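Local coordinates for protein histidinol dehydrogenase (Elizabethkingia anophelis NUHP1, PDB 6AN0) that probably catalyses the two successive NAD-dependent oxidations that turn L-histidinol, by way of L-histidinaldehyde, into L-histidine, the last step of histidine biosynthesis, at residues A[194-199]-A[222-227]. Numbering follows the deposited sequence.
Sequences QAIGAM and AAKQIA
Ile196 and Ala223 mark the register of two nearly parallel helical segments, 194-199 and 222-227, whose axes approach to 9.3 Å and are inclined by 24°. Ile196 carries the whole contact from its side, its CB pointing at the other helix and both branches in use. CG2 lies anti to the backbone N and reaches the methyl of Ala223, with 3.8 Å between Ile196 CG2 and Ala223 CB. One turn further along, the same branch meets Ala227, at 4.2 Å from Ile196 CG2 to Ala227 CB. It therefore rests against the opposite helix between two alanines four residues apart, beside the backbone of Lys224, where Ile196 CG2 comes to 3.9 Å from Lys224 N. The other branch, with CG1 anti to the carbonyl carbon (chi1 -61°), carries CD1 to the aliphatic part of Lys224, Ile196 CD1 lying 4.0 Å from Lys224 CG. The lysine chain passes obliquely across this branch, and its amino group forms a salt bridge with Asp235 and a hydrogen bond to the carbonyl of Gly214. No hydrogen bond joins the segments; the junction is small, buried and almost wholly apolar. Ile196 also lies close to Tyr132, which, like Gln194, is predicted to bind NAD(+); its closeness to Tyr132 places this packing beside the predicted cofactor site. Along another flank of helix 192-201, Ala195 and Met199 pack on strand 158-163 of the mixed sheet, while Ile226 of helix 218-227 packs against helix 35-48.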
loop_
_atom_site.group_PDB
_atom_site.type_symbol
_atom_site.label_atom_id
_atom_site.label_comp_id
_atom_site.label_asym_id
_atom_site.label_seq_id
_atom_site.Cartn_x
_atom_site.Cartn_y
_atom_site.Cartn_z
ATOM N N GLN A 194 -21.294 4.372 -9.324
ATOM C CA GLN A 194 -21.070 5.330 -10.402
ATOM C C GLN A 194 -20.071 6.413 -10.008
ATOM O O GLN A 194 -19.283 6.853 -10.855
ATOM C CB GLN A 194 -22.406 5.941 -10.875
ATOM C CG GLN A 194 -23.254 6.688 -9.797
ATOM C CD GLN A 194 -24.178 5.766 -8.990
ATOM O OE1 GLN A 194 -24.031 4.544 -9.007
ATOM N NE2 GLN A 194 -25.134 6.362 -8.274
ATOM N N ALA A 195 -20.050 6.831 -8.736
ATOM C CA ALA A 195 -19.029 7.777 -8.297
ATOM C C ALA A 195 -17.636 7.163 -8.374
ATOM O O ALA A 195 -16.690 7.807 -8.847
ATOM C CB ALA A 195 -19.311 8.264 -6.871
ATOM N N ILE A 196 -17.487 5.922 -7.898
ATOM C CA ILE A 196 -16.187 5.251 -7.980
ATOM C C ILE A 196 -15.761 5.110 -9.437
ATOM O O ILE A 196 -14.584 5.298 -9.781
ATOM C CB ILE A 196 -16.246 3.878 -7.272
ATOM C CG1 ILE A 196 -16.583 4.037 -5.784
ATOM C CG2 ILE A 196 -14.939 3.105 -7.461
ATOM C CD1 ILE A 196 -15.673 5.041 -5.053
ATOM N N GLY A 197 -16.711 4.776 -10.317
ATOM C CA GLY A 197 -16.390 4.635 -11.731
ATOM C C GLY A 197 -15.976 5.952 -12.357
ATOM O O GLY A 197 -15.037 6.005 -13.161
ATOM N N ALA A 198 -16.651 7.039 -11.973
ATOM C CA ALA A 198 -16.275 8.351 -12.481
ATOM C C ALA A 198 -14.844 8.709 -12.072
ATOM O O ALA A 198 -14.076 9.247 -12.879
ATOM C CB ALA A 198 -17.267 9.402 -11.990
ATOM N N MET A 199 -14.459 8.410 -10.836
ATOM C CA MET A 199 -13.082 8.702 -10.439
ATOM C C MET A 199 -12.086 7.712 -11.021
ATOM O O MET A 199 -10.900 8.034 -11.130
ATOM C CB MET A 199 -12.962 8.743 -8.916
ATOM C CG MET A 199 -13.750 9.917 -8.299
ATOM S SD MET A 199 -13.521 10.082 -6.512
ATOM C CE MET A 199 -14.470 8.695 -5.891
ATOM N N ALA A 222 -17.078 -3.055 -3.277
ATOM C CA ALA A 222 -16.813 -3.900 -4.439
ATOM C C ALA A 222 -16.312 -3.065 -5.611
ATOM O O ALA A 222 -15.425 -3.494 -6.361
ATOM C CB ALA A 222 -18.073 -4.682 -4.823
ATOM N N ALA A 223 -16.855 -1.856 -5.773
ATOM C CA ALA A 223 -16.430 -1.013 -6.883
ATOM C C ALA A 223 -14.972 -0.614 -6.730
ATOM O O ALA A 223 -14.213 -0.643 -7.705
ATOM C CB ALA A 223 -17.317 0.231 -6.987
ATOM N N LYS A 224 -14.559 -0.248 -5.511
ATOM C CA LYS A 224 -13.160 0.099 -5.283
ATOM C C LYS A 224 -12.256 -1.100 -5.535
ATOM O O LYS A 224 -11.166 -0.960 -6.109
ATOM C CB LYS A 224 -12.976 0.624 -3.857
ATOM C CG LYS A 224 -13.492 2.046 -3.649
ATOM C CD LYS A 224 -13.456 2.444 -2.169
ATOM C CE LYS A 224 -12.024 2.588 -1.662
ATOM N NZ LYS A 224 -11.986 2.890 -0.199
ATOM N N GLN A 225 -12.698 -2.293 -5.118
ATOM C CA GLN A 225 -11.900 -3.496 -5.341
ATOM C C GLN A 225 -11.714 -3.762 -6.829
ATOM O O GLN A 225 -10.601 -4.061 -7.283
ATOM C CB GLN A 225 -12.548 -4.701 -4.648
ATOM N N ILE A 226 -12.788 -3.637 -7.607
ATOM C CA ILE A 226 -12.712 -3.918 -9.035
ATOM C C ILE A 226 -11.998 -2.796 -9.783
ATOM O O ILE A 226 -11.285 -3.057 -10.765
ATOM C CB ILE A 226 -14.131 -4.167 -9.565
ATOM C CG1 ILE A 226 -14.624 -5.514 -9.035
ATOM C CG2 ILE A 226 -14.173 -4.105 -11.103
ATOM C CD1 ILE A 226 -16.094 -5.782 -9.272
ATOM N N ALA A 227 -12.150 -1.549 -9.319
ATOM C CA ALA A 227 -11.468 -0.412 -9.936
ATOM C C ALA A 227 -9.957 -0.609 -9.972
ATOM O O ALA A 227 -9.293 -0.136 -10.900
ATOM C CB ALA A 227 -11.800 0.879 -9.180
#